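Local structure of possible galactose mutarotase (Streptomyces platensis subsp. rosaceus, 4RNL) at residues Thr47-Ala50 against Met56-Gln59; Pro51-Met56 against Glu260-Arg265; Tyr184-Leu187 against Gly191-Ser194. The protein probably interconverts the alpha and beta anomers of an aldose such as galactose, though its function is unproven. All blocks are in the same frame, centred on the assembly; numbering follows the deposited sequence. Where two conformers were deposited one is given.

Contact 1 (Thr47-Ala50 against Met56-Gln59)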
loop_
_atom_site.group_PDB
_atom_site.type_symbol
_atom_site.label_atom_id
_atom_site.label_comp_id
_atom_site.label_asym_id
_atom_site.label_seq_id
_atom_site.Cartn_x
_atom_site.Cartn_y
_atom_site.Cartn_z
ATOM N N THR A 47 1.449 -0.450 12.934
ATOM C CA THR A 47 1.159 0.864 13.505
ATOM C C THR A 47 2.099 1.952 12.978
ATOM O O THR A 47 3.252 1.692 12.626
ATOM C CB THR A 47 1.218 0.869 15.052
ATOM O OG1 THR A 47 2.442 0.269 15.487
ATOM C CG2 THR A 47 0.038 0.121 15.678
ATOM N N VAL A 48 1.573 3.171 12.931
ATOM C CA VAL A 48 2.323 4.369 12.581
ATOM C C VAL A 48 1.913 5.443 13.587
ATOM O O VAL A 48 0.729 5.771 13.703
ATOM C CB VAL A 48 1.975 4.858 11.154
ATOM C CG1 VAL A 48 2.632 6.195 10.881
ATOM C CG2 VAL A 48 2.412 3.833 10.104
ATOM N N GLU A 49 2.877 5.965 14.335
ATOM C CA GLU A 49 2.594 6.986 15.341
ATOM C C GLU A 49 3.384 8.253 15.045
ATOM O O GLU A 49 4.580 8.189 14.772
ATOM C CB GLU A 49 2.945 6.465 16.736
ATOM C CG GLU A 49 2.017 5.344 17.200
ATOM C CD GLU A 49 2.590 4.547 18.353
ATOM O OE1 GLU A 49 2.207 4.817 19.506
ATOM O OE2 GLU A 49 3.426 3.650 18.104
ATOM N N ALA A 50 2.707 9.398 15.126
ATOM C CA ALA A 50 3.279 10.684 14.742
ATOM C C ALA A 50 2.665 11.779 15.608
ATOM O O ALA A 50 1.509 11.663 16.033
ATOM C CB ALA A 50 2.983 10.965 13.262
HETATM N N MSE A 56 1.736 15.913 20.503
HETATM C CA MSE A 56 1.242 14.676 21.112
HETATM C C MSE A 56 1.217 13.503 20.142
HETATM O O MSE A 56 0.623 13.570 19.068
HETATM C CB MSE A 56 -0.151 14.876 21.711
HETATM C CG MSE A 56 -0.703 13.629 22.401
HETATM SE SE MSE A 56 0.260 13.111 24.028
HETATM C CE MSE A 56 -0.678 11.449 24.435
ATOM N N ARG A 57 1.873 12.412 20.525
ATOM C CA ARG A 57 1.916 11.221 19.679
ATOM C C ARG A 57 0.541 10.543 19.578
ATOM O O ARG A 57 -0.195 10.472 20.561
ATOM C CB ARG A 57 2.960 10.243 20.232
ATOM C CG ARG A 57 3.065 8.934 19.479
ATOM C CD ARG A 57 4.300 8.143 19.936
ATOM N NE ARG A 57 5.515 8.548 19.223
ATOM C CZ ARG A 57 6.669 7.885 19.257
ATOM N NH1 ARG A 57 6.783 6.779 19.983
ATOM N NH2 ARG A 57 7.713 8.326 18.561
ATOM N N GLY A 58 0.193 10.061 18.388
ATOM C CA GLY A 58 -1.050 9.329 18.201
ATOM C C GLY A 58 -0.910 8.283 17.113
ATOM O O GLY A 58 -0.135 8.472 16.167
ATOM N N GLN A 59 -1.646 7.181 17.242
ATOM C CA GLN A 59 -1.546 6.063 16.287
ATOM C C GLN A 59 -2.499 6.323 15.135
ATOM O O GLN A 59 -3.683 6.596 15.363
ATOM C CB GLN A 59 -1.903 4.745 16.983
ATOM C CG GLN A 59 -1.285 3.500 16.326
ATOM C CD GLN A 59 -1.882 3.207 14.958
ATOM O OE1 GLN A 59 -1.156 3.062 13.969
ATOM N NE2 GLN A 59 -3.212 3.123 14.896
#

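Contact 2 (Pro51-Met56 against Glu260-Arg265)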
loop_
_atom_site.group_PDB
_atom_site.type_symbol
_atom_site.label_atom_id
_atom_site.label_comp_id
_atom_site.label_asym_id
_atom_site.label_seq_id
_atom_site.Cartn_x
_atom_site.Cartn_y
_atom_site.Cartn_z
ATOM N N PRO A 51 3.421 12.860 15.856
ATOM C CA PRO A 51 2.898 13.931 16.717
ATOM C C PRO A 51 1.878 14.834 16.025
ATOM O O PRO A 51 1.966 15.049 14.806
ATOM C CB PRO A 51 4.155 14.734 17.076
ATOM C CG PRO A 51 5.070 14.532 15.912
ATOM C CD PRO A 51 4.808 13.117 15.422
ATOM N N ASP A 52 0.921 15.353 16.799
ATOM C CA ASP A 52 0.002 16.376 16.304
ATOM C C ASP A 52 0.655 17.749 16.475
ATOM O O ASP A 52 1.814 17.834 16.899
ATOM C CB ASP A 52 -1.373 16.294 17.006
ATOM C CG ASP A 52 -1.317 16.606 18.510
ATOM O OD1 ASP A 52 -0.310 17.155 19.008
ATOM O OD2 ASP A 52 -2.321 16.319 19.206
ATOM N N ARG A 53 -0.078 18.821 16.178
ATOM C CA ARG A 53 0.504 20.163 16.257
ATOM C C ARG A 53 0.904 20.578 17.679
ATOM O O ARG A 53 1.695 21.503 17.852
ATOM C CB ARG A 53 -0.415 21.220 15.626
ATOM C CG ARG A 53 -1.747 21.406 16.330
ATOM C CD ARG A 53 -2.437 22.702 15.888
ATOM N NE ARG A 53 -2.810 22.701 14.468
ATOM C CZ ARG A 53 -3.970 22.245 14.001
ATOM N NH1 ARG A 53 -4.237 22.288 12.698
ATOM N NH2 ARG A 53 -4.867 21.744 14.837
ATOM N N ASP A 54 0.360 19.905 18.689
ATOM C CA ASP A 54 0.751 20.174 20.079
ATOM C C ASP A 54 1.900 19.261 20.515
ATOM O O ASP A 54 2.372 19.332 21.656
ATOM C CB ASP A 54 -0.438 19.995 21.034
ATOM C CG ASP A 54 -1.572 20.957 20.746
ATOM O OD1 ASP A 54 -1.294 22.075 20.266
ATOM O OD2 ASP A 54 -2.742 20.594 21.000
ATOM N N GLY A 55 2.343 18.408 19.602
ATOM C CA GLY A 55 3.452 17.510 19.861
ATOM C C GLY A 55 3.038 16.170 20.437
ATOM O O GLY A 55 3.889 15.371 20.814
HETATM N N MSE A 56 1.736 15.913 20.503
HETATM C CA MSE A 56 1.242 14.676 21.112
HETATM C C MSE A 56 1.217 13.503 20.142
HETATM O O MSE A 56 0.623 13.570 19.068
HETATM C CB MSE A 56 -0.151 14.876 21.711
HETATM C CG MSE A 56 -0.703 13.629 22.401
HETATM SE SE MSE A 56 0.260 13.111 24.028
HETATM C CE MSE A 56 -0.678 11.449 24.435
ATOM N N GLU A 260 -0.613 15.156 -0.957
ATOM C CA GLU A 260 -0.530 15.797 0.356
ATOM C C GLU A 260 -1.863 15.629 1.045
ATOM O O GLU A 260 -2.890 16.069 0.527
ATOM C CB GLU A 260 -0.192 17.288 0.212
ATOM C CG GLU A 260 1.231 17.535 -0.309
ATOM C CD GLU A 260 1.491 18.991 -0.640
ATOM O OE1 GLU A 260 0.513 19.754 -0.783
ATOM O OE2 GLU A 260 2.675 19.376 -0.757
ATOM N N LEU A 261 -1.840 14.980 2.207
ATOM C CA LEU A 261 -3.050 14.720 2.971
ATOM C C LEU A 261 -2.929 15.485 4.287
ATOM O O LEU A 261 -1.832 15.571 4.871
ATOM C CB LEU A 261 -3.151 13.217 3.241
ATOM C CG LEU A 261 -4.367 12.650 3.970
ATOM C CD1 LEU A 261 -5.655 12.781 3.157
ATOM C CD2 LEU A 261 -4.088 11.182 4.290
ATOM N N TYR A 262 -4.035 16.058 4.746
ATOM C CA TYR A 262 -3.991 16.912 5.927
ATOM C C TYR A 262 -5.260 16.805 6.755
ATOM O O TYR A 262 -6.369 16.831 6.214
ATOM C CB TYR A 262 -3.761 18.371 5.503
ATOM C CG TYR A 262 -3.836 19.373 6.638
ATOM C CD1 TYR A 262 -2.924 19.333 7.686
ATOM C CD2 TYR A 262 -4.800 20.372 6.647
ATOM C CE1 TYR A 262 -2.985 20.251 8.729
ATOM C CE2 TYR A 262 -4.868 21.299 7.687
ATOM C CZ TYR A 262 -3.954 21.229 8.726
ATOM O OH TYR A 262 -4.015 22.147 9.770
ATOM N N ASP A 263 -5.099 16.685 8.074
ATOM C CA ASP A 263 -6.240 16.756 8.994
ATOM C C ASP A 263 -6.250 18.079 9.749
ATOM O O ASP A 263 -5.413 18.294 10.628
ATOM C CB ASP A 263 -6.189 15.614 10.023
ATOM C CG ASP A 263 -7.233 15.774 11.120
ATOM O OD1 ASP A 263 -8.358 16.232 10.806
ATOM O OD2 ASP A 263 -6.935 15.459 12.304
ATOM N N PRO A 264 -7.205 18.964 9.426
ATOM C CA PRO A 264 -7.254 20.266 10.105
ATOM C C PRO A 264 -7.395 20.174 11.621
ATOM O O PRO A 264 -6.967 21.093 12.325
ATOM C CB PRO A 264 -8.513 20.912 9.515
ATOM C CG PRO A 264 -8.618 20.309 8.135
ATOM C CD PRO A 264 -8.155 18.886 8.297
ATOM N N ARG A 265 -8.005 19.104 12.124
ATOM C CA ARG A 265 -8.300 19.037 13.550
ATOM C C ARG A 265 -7.036 18.866 14.390
ATOM O O ARG A 265 -6.824 19.594 15.362
ATOM C CB ARG A 265 -9.256 17.885 13.870
ATOM C CG ARG A 265 -10.670 18.027 13.336
ATOM C CD ARG A 265 -11.594 17.157 14.171
ATOM N NE ARG A 265 -12.968 17.114 13.683
ATOM C CZ ARG A 265 -13.469 16.113 12.966
ATOM N NH1 ARG A 265 -12.696 15.085 12.639
ATOM N NH2 ARG A 265 -14.736 16.142 12.572
#

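Contact 3 (Tyr184-Leu187 against Gly191-Ser194)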
loop_
_atom_site.group_PDB
_atom_site.type_symbol
_atom_site.label_atom_id
_atom_site.label_comp_id
_atom_site.label_asym_id
_atom_site.label_seq_id
_atom_site.Cartn_x
_atom_site.Cartn_y
_atom_site.Cartn_z
ATOM N N TYR A 184 -3.743 2.132 5.368
ATOM C CA TYR A 184 -4.786 3.154 5.431
ATOM C C TYR A 184 -4.444 4.066 6.603
ATOM O O TYR A 184 -4.077 3.585 7.697
ATOM C CB TYR A 184 -6.161 2.580 5.785
ATOM C CG TYR A 184 -6.779 1.486 4.938
ATOM C CD1 TYR A 184 -6.210 0.217 4.868
ATOM C CD2 TYR A 184 -7.994 1.699 4.291
ATOM C CE1 TYR A 184 -6.814 -0.796 4.138
ATOM C CE2 TYR A 184 -8.604 0.696 3.566
ATOM C CZ TYR A 184 -8.013 -0.547 3.498
ATOM O OH TYR A 184 -8.626 -1.552 2.784
ATOM N N LEU A 185 -4.617 5.369 6.409
ATOM C CA LEU A 185 -4.298 6.334 7.451
ATOM C C LEU A 185 -5.505 7.179 7.842
ATOM O O LEU A 185 -6.331 7.557 7.007
ATOM C CB LEU A 185 -3.153 7.251 6.998
ATOM C CG LEU A 185 -1.795 6.572 6.829
ATOM C CD1 LEU A 185 -0.845 7.488 6.083
ATOM C CD2 LEU A 185 -1.231 6.173 8.196
ATOM N N ASN A 186 -5.617 7.450 9.135
ATOM C CA ASN A 186 -6.473 8.523 9.625
ATOM C C ASN A 186 -5.557 9.440 10.430
ATOM O O ASN A 186 -5.094 9.067 11.513
ATOM C CB ASN A 186 -7.610 7.969 10.502
ATOM C CG ASN A 186 -8.624 9.037 10.899
ATOM O OD1 ASN A 186 -8.255 10.170 11.230
ATOM N ND2 ASN A 186 -9.905 8.681 10.882
ATOM N N LEU A 187 -5.281 10.628 9.895
ATOM C CA LEU A 187 -4.293 11.531 10.499
ATOM C C LEU A 187 -4.776 12.116 11.825
ATOM O O LEU A 187 -4.000 12.720 12.566
ATOM C CB LEU A 187 -3.899 12.647 9.515
ATOM C CG LEU A 187 -3.279 12.160 8.204
ATOM C CD1 LEU A 187 -2.881 13.317 7.290
ATOM C CD2 LEU A 187 -2.061 11.270 8.507
ATOM N N GLY A 191 -8.917 5.773 15.676
ATOM C CA GLY A 191 -10.179 5.666 16.391
ATOM C C GLY A 191 -11.015 6.932 16.346
ATOM O O GLY A 191 -12.019 7.034 17.052
ATOM N N SER A 192 -10.626 7.896 15.514
ATOM C CA SER A 192 -11.267 9.222 15.564
ATOM C C SER A 192 -12.519 9.357 14.707
ATOM O O SER A 192 -13.103 10.441 14.623
ATOM C CB SER A 192 -10.272 10.326 15.185
ATOM O OG SER A 192 -9.850 10.180 13.833
ATOM N N GLY A 193 -12.935 8.275 14.064
ATOM C CA GLY A 193 -14.127 8.325 13.233
ATOM C C GLY A 193 -13.756 8.446 11.769
ATOM O O GLY A 193 -12.752 7.875 11.339
ATOM N N SER A 194 -14.559 9.179 10.997
ATOM C CA SER A 194 -14.330 9.264 9.550
ATOM C C SER A 194 -13.091 10.073 9.183
ATOM O O SER A 194 -12.745 11.052 9.852
ATOM C CB SER A 194 -15.553 9.853 8.843
ATOM O OG SER A 194 -15.298 9.998 7.450
#

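Contact 1 (Thr47-Ala50 against Met56-Gln59)
Gln-59 hydrogen-bonds to Val-48 through its side-chain amide. Its CG stands anti to the backbone N (chi1 -155°) and the chain then bends at chi2, which brings OE1 alongside the neighbouring strand, 2.9 Å from Val-48 N. The bond is nearly straight, at 163°, and lies in the plane of the amide carbonyl. The same CG and CD rest against the CG2 methyl of Thr-47, the two side chains crossing at about a right angle. One pair along, Glu-49 and Gln-59 form a non-hydrogen-bonded antiparallel pair on one sheet face, Glu-49 CG lying 3.7 Å from Gln-59 CA; Ala-50 and Gly-58 form the hydrogen-bonded pair, Ala-50 N meeting Gly-58 O at 3.2 Å and Gly-58 N returning to Ala-50 O at 3.1 Å. With an alanine here in place of Gln-59, Val-48 N would probably lose this acceptor and Thr-47 CG2 the chain it packs on. Arg-57 still packs closely, its CG 3.7 Å from Glu-49 CB. Looseness begins at the charged ends, which part company, Arg-57 going to Glu-28 and Glu-49 to Arg-35, and at the exposed selenomethionine Met-56, which starts away from the other strand and adds little to the contact. This hairpin closes a five-stranded antiparallel sheet: strand 45-51 has 35-39 on one side and 57-59, the outermost strand, on the other.

Contact 2 (Pro51-Met56 against Glu260-Arg265)
Arg-53 turns the edge of its guanidinium toward the backbone carbonyls of Pro-264 and Arg-265. NH1 gives the firm bond, 3.0 Å to Pro-264 O at 160°; that oxygen lies in the guanidinium plane, although the donor stands above the plane of the carbonyl. NH2 adds two weak bonds, 3.0 Å to Arg-265 O and 3.3 Å to Pro-264 O, so both terminal nitrogens share the proline carbonyl. Tyr-262 OH also sits at this edge, 2.9 Å from NH1, with its ring plane turned 76° from the guanidinium. NE of the same guanidinium bonds to the O of Arg-343, the last residue of the chain. A second shell sets these groups in place. On the acceptor side an Asx turn, Arg-265 N to Asp-263 OD1 at 3.2 Å, folds the chain so that consecutive carbonyls are presented together, and Pro-264 N lies over one face of the Tyr-262 ring. On the donor side Arg-53 occupies a type I turn from Asp-52 to Gly-55, where Asp-52 OD1 takes the N-H of Met-56 at 2.8 Å; a bend at chi3 (64°) then swings the guanidinium round. Arg-343 also makes a cation-pi contact with Tyr-262. From the two segments the guanidinium thus takes neutral carbonyl oxygens; the C-terminal group reached through NE may offset part of its charge.

Contact 3 (Tyr184-Leu187 against Gly191-Ser194)
Asn-186 extends its side chain toward the Ser-192 and Gly-193 bend of the following loop. Its CB leaves the backbone in that direction, and with CG anti to the backbone N (chi1 -173°) the amide is carried straight out to the loop, CG coming 3.4 Å from Ser-192 OG. Beyond CG the two amide atoms diverge. OD1 lies 3.1 Å from Ser-192 OG, but it also accepts the backbone N-H of Gly-188, two residues on, an Asx turn. The serine hydroxyl in turn is hydrogen-bonded to Gly-189 O. The protein has the beta-rich fold of the galactose mutarotase clan, and this contact stands where strand 180-185 of a seven-stranded antiparallel sheet gives way to the loop leading to strand 199-202 of the nine-stranded one. Strand 180-185 also carries Tyr-184, whose ring meets His-182; in relatives a histidine in such an Asn-His-Thr-Tyr run lies in the sugar pocket, and the same may hold here. At the other tip, ND2 of Asn-186 finds its hydrogen-bond acceptor in Ala-303 O. It passes 3.0 Å from Gly-193 O, at an angle too poor for a bond, and 3.3 Å from Ser-192 OG, likewise badly directed. Gly-193 itself adopts backbone angles (phi 101°) at which a side chain would strike the preceding carbonyl, and just after it Ser-194 OG takes the N-H of Ala-196.

In the fold
Contacts 1 and 2 follow one another along a single hairpin and share Met-56, their centres about 10 Å apart: contact 1 pairs the two strands, contact 2 ties the connecting turn to the chain following strand 256-262. Contact 3 is nested in the long loop that contact 2 closes, its centre about 12 Å away, and the two touch where Leu-187 CD1 packs 3.5 Å from Leu-261 O. Nearest atoms of contacts 1 and 3 stay about 5 Å apart. Arg-268 bridges them, bonding to Ala-50 O and Leu-187 O. Contact 3 lies on the strand that carries His-182, whose counterpart in relatives lines the sugar pocket and which may do so here.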